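Local coordinates for uncharacterized protein (Desulfotomaculum acetoxidans, PDB 3U4Y) that is of unknown function but folds as a seven-bladed beta-propeller related to the lactonase family, at residues A[144-149]-A[179-184]; A[151-156]-A[169-174]; A[189-194]-A[224-229]. All coordinates share one frame; numbering follows the deposited sequence.

How the contacts relate
Following the chain from the N terminus, 144-149 opens contact 1 and 151-156 opens contact 2. Contact 2 closes first, at 169-174, joining the third and fourth strands of one propeller blade, and so lies wholly within the longer loop that contact 1 closes at 179-184. Contact 1 thus ties the second strand of that blade to the first strand of the next. Contact 3 comes in series: 189-194 opens it and 224-229 closes it, carrying the same step forward to a third blade. No loops cross. The first two contacts share a sheet, and so do contacts 1 and 3, while Ser173 OG of contact 2 probably hydrogen-bonds to Asn194 OD1 of contact 3.

Contact 1 (A[144-149]-A[179-184]); sequences LIDRSS and FNITFT
Ile181 overlaps the strand 144-147 with its longer branch, bringing CD1 to 3.9 Å from Leu144 CB and beside the backbone that leads into Ile145. The torsions explain this reach: CG1 stands anti to the carbonyl carbon (chi1 -44°) and CD1 continues the extended line (chi2 165°), so the methyl projects well into the space between the strands. Next to it, Leu144 turns its CD2 to the Phe183 ring, whose CZ lies 4.0 Å away, the two side chains crossing at about a right angle. Asp146 and Ile181 slide past each other in opposite directions, which lays the acidic side chain alongside a hydrocarbon branch.

The two strands run antiparallel at 158°, but their axes come no nearer than 6.5 Å, too far for sheet pairing; they belong to successive blades of the propeller, and side chains fill the gap. Branched Ile181 and Leu144 suit it because they bring bulk without polar atoms. Ala134 of the strand 130-135 also touches Ile181 and Phe183, and Val192 flanks Asp146. Blade cohesion here is therefore mainly apolar, resting on aliphatic and aromatic packing, with one buried carboxylate, that of Asp146, at its margin.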
loop_
_atom_site.group_PDB
_atom_site.type_symbol
_atom_site.label_atom_id
_atom_site.label_comp_id
_atom_site.label_asym_id
_atom_site.label_seq_id
_atom_site.Cartn_x
_atom_site.Cartn_y
_atom_site.Cartn_z
ATOM N N LEU A 144 -9.591 4.842 -5.937
ATOM C CA LEU A 144 -10.323 5.211 -4.756
ATOM C C LEU A 144 -9.332 5.628 -3.713
ATOM O O LEU A 144 -8.267 5.027 -3.595
ATOM C CB LEU A 144 -11.088 4.004 -4.214
ATOM C CG LEU A 144 -12.569 3.729 -4.477
ATOM C CD1 LEU A 144 -13.029 4.173 -5.852
ATOM C CD2 LEU A 144 -12.768 2.244 -4.281
ATOM N N ILE A 145 -9.705 6.636 -2.930
ATOM C CA ILE A 145 -8.866 7.151 -1.860
ATOM C C ILE A 145 -9.738 7.338 -0.648
ATOM O O ILE A 145 -10.940 7.515 -0.780
ATOM C CB ILE A 145 -8.287 8.525 -2.227
ATOM C CG1 ILE A 145 -9.433 9.502 -2.498
ATOM C CG2 ILE A 145 -7.350 8.422 -3.423
ATOM C CD1 ILE A 145 -9.059 10.939 -2.402
ATOM N N ASP A 146 -9.131 7.306 0.531
ATOM C CA ASP A 146 -9.830 7.601 1.780
ATOM C C ASP A 146 -9.917 9.101 2.082
ATOM O O ASP A 146 -9.019 9.866 1.758
ATOM C CB ASP A 146 -9.123 6.911 2.940
ATOM C CG ASP A 146 -9.042 5.421 2.756
ATOM O OD1 ASP A 146 -7.957 4.844 2.974
ATOM O OD2 ASP A 146 -10.068 4.823 2.392
ATOM N N ARG A 147 -11.009 9.512 2.707
ATOM C CA ARG A 147 -11.137 10.880 3.216
ATOM C C ARG A 147 -11.422 10.846 4.726
ATOM O O ARG A 147 -12.556 10.666 5.152
ATOM C CB ARG A 147 -12.228 11.627 2.457
ATOM C CG ARG A 147 -11.891 11.863 0.994
ATOM C CD ARG A 147 -12.770 12.946 0.471
ATOM N NE ARG A 147 -12.769 14.029 1.440
ATOM C CZ ARG A 147 -13.554 15.095 1.396
ATOM N NH1 ARG A 147 -14.441 15.248 0.421
ATOM N NH2 ARG A 147 -13.439 16.013 2.339
ATOM N N SER A 148 -10.375 11.020 5.521
ATOM C CA SER A 148 -10.383 10.589 6.913
ATOM C C SER A 148 -11.347 11.358 7.794
ATOM O O SER A 148 -11.832 10.834 8.788
ATOM C CB SER A 148 -8.967 10.643 7.510
ATOM O OG SER A 148 -8.268 11.820 7.121
ATOM N N SER A 149 -11.611 12.608 7.446
ATOM C CA SER A 149 -12.498 13.423 8.264
ATOM C C SER A 149 -13.949 13.354 7.799
ATOM O O SER A 149 -14.859 13.511 8.597
ATOM C CB SER A 149 -11.999 14.865 8.342
ATOM O OG SER A 149 -10.825 14.916 9.124
ATOM N N PHE A 179 -8.805 4.923 6.547
ATOM C CA PHE A 179 -7.355 5.147 6.518
ATOM C C PHE A 179 -6.598 4.473 5.364
ATOM O O PHE A 179 -5.809 5.123 4.709
ATOM C CB PHE A 179 -6.728 4.767 7.863
ATOM C CG PHE A 179 -5.248 5.037 7.948
ATOM C CD1 PHE A 179 -4.767 6.328 8.026
ATOM C CD2 PHE A 179 -4.339 3.993 7.976
ATOM C CE1 PHE A 179 -3.400 6.576 8.117
ATOM C CE2 PHE A 179 -2.967 4.236 8.068
ATOM C CZ PHE A 179 -2.498 5.528 8.137
ATOM N N ASN A 180 -6.826 3.183 5.121
ATOM C CA ASN A 180 -6.202 2.496 3.994
ATOM C C ASN A 180 -7.231 1.710 3.179
ATOM O O ASN A 180 -8.233 1.276 3.721
ATOM C CB ASN A 180 -5.080 1.575 4.485
ATOM C CG ASN A 180 -4.061 1.265 3.396
ATOM O OD1 ASN A 180 -4.102 1.824 2.287
ATOM N ND2 ASN A 180 -3.128 0.384 3.712
ATOM N N ILE A 181 -6.992 1.541 1.882
ATOM C CA ILE A 181 -7.901 0.787 1.018
ATOM C C ILE A 181 -7.104 -0.278 0.314
ATOM O O ILE A 181 -5.922 -0.092 0.053
ATOM C CB ILE A 181 -8.492 1.630 -0.121
ATOM C CG1 ILE A 181 -8.951 2.984 0.342
ATOM C CG2 ILE A 181 -9.667 0.963 -0.725
ATOM C CD1 ILE A 181 -9.173 3.879 -0.828
ATOM N N THR A 182 -7.764 -1.379 -0.023
ATOM C CA THR A 182 -7.139 -2.502 -0.715
ATOM C C THR A 182 -8.214 -3.204 -1.538
ATOM O O THR A 182 -9.307 -3.457 -1.039
ATOM C CB THR A 182 -6.533 -3.514 0.276
ATOM O OG1 THR A 182 -5.364 -2.963 0.897
ATOM C CG2 THR A 182 -6.135 -4.748 -0.444
ATOM N N PHE A 183 -7.922 -3.491 -2.806
ATOM C CA PHE A 183 -8.879 -4.193 -3.657
ATOM C C PHE A 183 -8.729 -5.693 -3.498
ATOM O O PHE A 183 -7.752 -6.183 -2.937
ATOM C CB PHE A 183 -8.645 -3.863 -5.124
ATOM C CG PHE A 183 -9.314 -2.609 -5.592
ATOM C CD1 PHE A 183 -10.635 -2.620 -5.999
ATOM C CD2 PHE A 183 -8.615 -1.421 -5.665
ATOM C CE1 PHE A 183 -11.255 -1.461 -6.452
ATOM C CE2 PHE A 183 -9.233 -0.270 -6.114
ATOM C CZ PHE A 183 -10.558 -0.296 -6.510
ATOM N N THR A 184 -9.701 -6.430 -4.004
ATOM C CA THR A 184 -9.521 -7.853 -4.186
ATOM C C THR A 184 -8.811 -8.031 -5.515
ATOM O O THR A 184 -8.970 -7.211 -6.415
ATOM C CB THR A 184 -10.865 -8.583 -4.212
ATOM O OG1 THR A 184 -11.763 -7.901 -5.104
ATOM C CG2 THR A 184 -11.458 -8.621 -2.818
#

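Contact 2 (A[151-156]-A[169-174]); sequences NTVRRF and QEFISG
Arg154 and Glu170 stand on one face of a beta hairpin, the third and fourth strands of a four-stranded propeller blade, while Val153, Phe171, Arg155 and Gln169 occupy the opposite face. The extended arginine chain brings Arg154 NH2 to Glu170 OE2 at 3.0 Å, a salt bridge with weak hydrogen-bond geometry; the oxygen comes to the guanidinium edge, and the two planes are turned 42° apart. Glu170 OE2 also pairs with Arg147 of strand 142-147, on the far side of 152-158, and Asp166 takes Arg154 NH1, making a charge network well suited to this partly exposed face. Replacing Glu170 with an alanine would probably leave Arg147 and Arg154 without their shared counter-charge, each still paired with another acid, Asp129 or Asp166. Thr152 crosses Glu170 at about a right angle.

On the other face, Arg155 and Gln169 lie side by side, pointing the same way. Arg155 NH1 donates to Gln169 OE1 at 3.1 Å, the oxygen lying in the guanidinium plane but the donor well above the amide plane; Glu209 is a second partner of NH1. The Phe171 ring presents its edge to Arg155 CB (4.0 Å from CE2) and crosses Val153, a beta-branched residue that suits an extended strand and touches Val192 of the next blade. In the backbone, Val153 and Phe171 form an antiparallel hydrogen-bonded pair: Val153 N to Phe171 O, 2.7 Å at 162°, and Phe171 N to Val153 O, 2.8 Å.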
loop_
_atom_site.group_PDB
_atom_site.type_symbol
_atom_site.label_atom_id
_atom_site.label_comp_id
_atom_site.label_asym_id
_atom_site.label_seq_id
_atom_site.Cartn_x
_atom_site.Cartn_y
_atom_site.Cartn_z
ATOM N N ASN A 151 -15.196 10.591 6.719
ATOM C CA ASN A 151 -15.519 9.173 6.860
ATOM C C ASN A 151 -16.173 8.550 5.630
ATOM O O ASN A 151 -17.145 7.790 5.726
ATOM C CB ASN A 151 -16.393 8.963 8.076
ATOM C CG ASN A 151 -15.827 9.609 9.282
ATOM O OD1 ASN A 151 -15.042 9.016 10.019
ATOM N ND2 ASN A 151 -16.198 10.849 9.491
ATOM N N THR A 152 -15.590 8.858 4.484
ATOM C CA THR A 152 -16.155 8.552 3.195
ATOM C C THR A 152 -14.972 8.152 2.321
ATOM O O THR A 152 -13.841 8.509 2.635
ATOM C CB THR A 152 -16.757 9.826 2.635
ATOM O OG1 THR A 152 -17.561 9.526 1.502
ATOM C CG2 THR A 152 -15.652 10.763 2.205
ATOM N N VAL A 153 -15.201 7.408 1.243
ATOM C CA VAL A 153 -14.137 7.237 0.238
ATOM C C VAL A 153 -14.553 7.865 -1.087
ATOM O O VAL A 153 -15.726 7.833 -1.450
ATOM C CB VAL A 153 -13.673 5.764 0.022
ATOM C CG1 VAL A 153 -13.870 4.951 1.272
ATOM C CG2 VAL A 153 -14.409 5.150 -1.101
ATOM N N ARG A 154 -13.590 8.460 -1.791
ATOM C CA ARG A 154 -13.873 9.171 -3.034
ATOM C C ARG A 154 -13.289 8.452 -4.230
ATOM O O ARG A 154 -12.234 7.825 -4.126
ATOM C CB ARG A 154 -13.316 10.577 -2.969
ATOM C CG ARG A 154 -13.757 11.460 -4.108
ATOM C CD ARG A 154 -13.650 12.884 -3.652
ATOM N NE ARG A 154 -13.774 13.874 -4.709
ATOM C CZ ARG A 154 -14.236 15.102 -4.505
ATOM N NH1 ARG A 154 -14.316 15.956 -5.505
ATOM N NH2 ARG A 154 -14.648 15.465 -3.302
ATOM N N ARG A 155 -13.971 8.569 -5.367
ATOM C CA ARG A 155 -13.623 7.808 -6.563
ATOM C C ARG A 155 -12.982 8.627 -7.671
ATOM O O ARG A 155 -13.577 9.575 -8.176
ATOM C CB ARG A 155 -14.867 7.130 -7.120
ATOM C CG ARG A 155 -14.807 6.989 -8.607
ATOM C CD ARG A 155 -16.008 6.318 -9.216
ATOM N NE ARG A 155 -15.676 6.039 -10.606
ATOM C CZ ARG A 155 -16.508 6.160 -11.631
ATOM N NH1 ARG A 155 -17.760 6.538 -11.449
ATOM N NH2 ARG A 155 -16.070 5.890 -12.845
ATOM N N PHE A 156 -11.782 8.228 -8.081
ATOM C CA PHE A 156 -11.094 8.901 -9.182
ATOM C C PHE A 156 -10.891 8.037 -10.417
ATOM O O PHE A 156 -11.210 6.850 -10.428
ATOM C CB PHE A 156 -9.752 9.428 -8.714
ATOM C CG PHE A 156 -9.862 10.528 -7.713
ATOM C CD1 PHE A 156 -9.640 11.846 -8.088
ATOM C CD2 PHE A 156 -10.195 10.251 -6.397
ATOM C CE1 PHE A 156 -9.736 12.871 -7.168
ATOM C CE2 PHE A 156 -10.298 11.269 -5.467
ATOM C CZ PHE A 156 -10.069 12.584 -5.856
ATOM N N GLN A 169 -17.517 11.450 -6.613
ATOM C CA GLN A 169 -18.468 10.547 -6.003
ATOM C C GLN A 169 -17.804 10.034 -4.748
ATOM O O GLN A 169 -16.670 9.562 -4.803
ATOM C CB GLN A 169 -18.820 9.392 -6.947
ATOM C CG GLN A 169 -19.566 9.826 -8.217
ATOM C CD GLN A 169 -19.993 8.668 -9.134
ATOM O OE1 GLN A 169 -19.458 7.553 -9.075
ATOM N NE2 GLN A 169 -20.966 8.945 -9.997
ATOM N N GLU A 170 -18.489 10.171 -3.615
ATOM C CA GLU A 170 -18.007 9.648 -2.336
ATOM C C GLU A 170 -18.979 8.623 -1.759
ATOM O O GLU A 170 -20.162 8.643 -2.083
ATOM C CB GLU A 170 -17.794 10.782 -1.335
ATOM C CG GLU A 170 -16.934 11.919 -1.839
ATOM C CD GLU A 170 -16.673 12.959 -0.770
ATOM O OE1 GLU A 170 -17.000 12.686 0.406
ATOM O OE2 GLU A 170 -16.151 14.049 -1.102
ATOM N N PHE A 171 -18.471 7.742 -0.901
ATOM C CA PHE A 171 -19.224 6.594 -0.399
ATOM C C PHE A 171 -18.868 6.318 1.047
ATOM O O PHE A 171 -17.693 6.368 1.414
ATOM C CB PHE A 171 -18.886 5.335 -1.208
ATOM C CG PHE A 171 -18.927 5.537 -2.681
ATOM C CD1 PHE A 171 -20.127 5.586 -3.350
ATOM C CD2 PHE A 171 -17.758 5.675 -3.406
ATOM C CE1 PHE A 171 -20.156 5.779 -4.718
ATOM C CE2 PHE A 171 -17.786 5.864 -4.776
ATOM C CZ PHE A 171 -18.981 5.916 -5.429
ATOM N N ILE A 172 -19.864 5.983 1.865
ATOM C CA ILE A 172 -19.599 5.724 3.278
ATOM C C ILE A 172 -18.522 4.664 3.382
ATOM O O ILE A 172 -18.474 3.759 2.549
ATOM C CB ILE A 172 -20.838 5.218 4.041
ATOM C CG1 ILE A 172 -22.039 6.105 3.765
ATOM C CG2 ILE A 172 -20.558 5.223 5.537
ATOM C CD1 ILE A 172 -21.812 7.512 4.203
ATOM N N SER A 173 -17.675 4.760 4.405
ATOM C CA SER A 173 -16.576 3.805 4.581
ATOM C C SER A 173 -16.934 2.673 5.534
ATOM O O SER A 173 -16.138 1.770 5.764
ATOM C CB SER A 173 -15.280 4.510 5.043
ATOM O OG SER A 173 -15.327 4.966 6.396
ATOM N N GLY A 174 -18.131 2.728 6.098
ATOM C CA GLY A 174 -18.508 1.746 7.091
ATOM C C GLY A 174 -18.362 2.310 8.482
ATOM O O GLY A 174 -19.345 2.713 9.099
#

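Contact 3 (A[189-194]-A[224-229]); sequences FAFVAN and GTIVVS
Ala193 and Ile226 meet between neighbouring blades of the beta-propeller, where the second strand of one blade faces the first strand of the next. Here the small residue makes the hollow and the large one the bump: Ala193 offers just a methyl, and Ile226 reaches CD1 to within 3.9 Å of that CB. Gly224 brings its carbonyl O to 4.0 Å from Ala193 CB, so backbone as well as side chain meets the methyl.

Further along, the sizes are reversed. Phe191 is now the bulky knob, and two aliphatic side chains receive its ring. Ile226 CG2, set anti to the backbone N while the CG1 branch ends in the CD1 that meets Ala193, lies 4.3 Å from Phe191 CD2, so one isoleucine serves both neighbours with different branches. Phe248 packs edge-to-face with the ring, and Ile200 and Ile202 touch it too, so it fills the space between several strands. The strand axes come no nearer than 9.0 Å, and apolar side chains span the distance. Val228 completes the contact, its CG1 sitting at the ring edge, 4.2 Å from Phe191 CE2.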
loop_
_atom_site.group_PDB
_atom_site.type_symbol
_atom_site.label_atom_id
_atom_site.label_comp_id
_atom_site.label_asym_id
_atom_site.label_seq_id
_atom_site.Cartn_x
_atom_site.Cartn_y
_atom_site.Cartn_z
ATOM N N PHE A 189 -14.360 -6.089 -5.251
ATOM C CA PHE A 189 -14.597 -5.510 -3.947
ATOM C C PHE A 189 -13.393 -4.698 -3.524
ATOM O O PHE A 189 -12.274 -4.963 -3.953
ATOM C CB PHE A 189 -14.850 -6.601 -2.915
ATOM C CG PHE A 189 -15.950 -7.514 -3.284
ATOM C CD1 PHE A 189 -17.262 -7.155 -3.056
ATOM C CD2 PHE A 189 -15.684 -8.733 -3.871
ATOM C CE1 PHE A 189 -18.294 -8.002 -3.401
ATOM C CE2 PHE A 189 -16.715 -9.590 -4.219
ATOM C CZ PHE A 189 -18.019 -9.223 -3.985
ATOM N N ALA A 190 -13.637 -3.706 -2.678
ATOM C CA ALA A 190 -12.559 -2.976 -2.035
ATOM C C ALA A 190 -12.782 -3.048 -0.546
ATOM O O ALA A 190 -13.916 -3.135 -0.103
ATOM C CB ALA A 190 -12.550 -1.543 -2.502
ATOM N N PHE A 191 -11.708 -3.022 0.228
ATOM C CA PHE A 191 -11.828 -2.965 1.683
ATOM C C PHE A 191 -11.247 -1.689 2.295
ATOM O O PHE A 191 -10.068 -1.397 2.106
ATOM C CB PHE A 191 -11.111 -4.140 2.306
ATOM C CG PHE A 191 -11.539 -5.474 1.781
ATOM C CD1 PHE A 191 -12.786 -5.996 2.102
ATOM C CD2 PHE A 191 -10.668 -6.245 1.040
ATOM C CE1 PHE A 191 -13.182 -7.248 1.659
ATOM C CE2 PHE A 191 -11.044 -7.507 0.586
ATOM C CZ PHE A 191 -12.311 -8.007 0.896
ATOM N N VAL A 192 -12.063 -0.943 3.042
ATOM C CA VAL A 192 -11.580 0.249 3.744
ATOM C C VAL A 192 -11.334 0.008 5.224
ATOM O O VAL A 192 -12.237 -0.386 5.950
ATOM C CB VAL A 192 -12.531 1.417 3.640
ATOM C CG1 VAL A 192 -11.841 2.667 4.126
ATOM C CG2 VAL A 192 -12.971 1.599 2.233
ATOM N N ALA A 193 -10.102 0.232 5.666
ATOM C CA ALA A 193 -9.774 0.169 7.078
ATOM C C ALA A 193 -10.240 1.453 7.750
ATOM O O ALA A 193 -9.823 2.555 7.378
ATOM C CB ALA A 193 -8.294 0.000 7.260
ATOM N N ASN A 194 -11.125 1.297 8.726
ATOM C CA ASN A 194 -11.651 2.412 9.478
ATOM C C ASN A 194 -10.933 2.428 10.801
ATOM O O ASN A 194 -11.077 1.520 11.619
ATOM C CB ASN A 194 -13.136 2.230 9.673
ATOM C CG ASN A 194 -13.900 2.225 8.358
ATOM O OD1 ASN A 194 -13.830 3.172 7.571
ATOM N ND2 ASN A 194 -14.657 1.167 8.130
ATOM N N GLY A 224 -4.617 -0.946 10.423
ATOM C CA GLY A 224 -3.787 -0.183 9.514
ATOM C C GLY A 224 -3.844 -0.596 8.056
ATOM O O GLY A 224 -4.297 0.162 7.198
ATOM N N THR A 225 -3.373 -1.799 7.766
ATOM C CA THR A 225 -3.183 -2.198 6.380
ATOM C C THR A 225 -3.808 -3.557 6.092
ATOM O O THR A 225 -3.787 -4.459 6.931
ATOM C CB THR A 225 -1.668 -2.120 5.951
ATOM O OG1 THR A 225 -1.120 -3.434 5.770
ATOM C CG2 THR A 225 -0.835 -1.318 6.987
ATOM N N ILE A 226 -4.371 -3.675 4.891
ATOM C CA ILE A 226 -5.111 -4.855 4.469
ATOM C C ILE A 226 -4.335 -5.606 3.410
ATOM O O ILE A 226 -4.112 -5.077 2.318
ATOM C CB ILE A 226 -6.458 -4.469 3.792
ATOM C CG1 ILE A 226 -7.190 -3.369 4.562
ATOM C CG2 ILE A 226 -7.335 -5.681 3.630
ATOM C CD1 ILE A 226 -7.046 -3.478 6.040
ATOM N N VAL A 227 -3.925 -6.834 3.710
ATOM C CA VAL A 227 -3.342 -7.694 2.685
ATOM C C VAL A 227 -4.363 -8.742 2.304
ATOM O O VAL A 227 -4.962 -9.369 3.178
ATOM C CB VAL A 227 -2.138 -8.491 3.196
ATOM C CG1 VAL A 227 -1.514 -9.282 2.042
ATOM C CG2 VAL A 227 -1.132 -7.600 3.865
ATOM N N VAL A 228 -4.552 -8.965 1.011
ATOM C CA VAL A 228 -5.426 -10.061 0.603
ATOM C C VAL A 228 -4.794 -11.062 -0.378
ATOM O O VAL A 228 -4.309 -10.693 -1.445
ATOM C CB VAL A 228 -6.845 -9.574 0.143
ATOM C CG1 VAL A 228 -6.931 -8.033 0.065
ATOM C CG2 VAL A 228 -7.287 -10.263 -1.158
ATOM N N SER A 229 -4.795 -12.329 0.029
ATOM C CA SER A 229 -4.303 -13.462 -0.747
ATOM C C SER A 229 -4.826 -13.511 -2.204
ATOM O O SER A 229 -5.921 -13.035 -2.493
ATOM C CB SER A 229 -4.727 -14.726 -0.023
ATOM O OG SER A 229 -6.136 -14.868 -0.106
#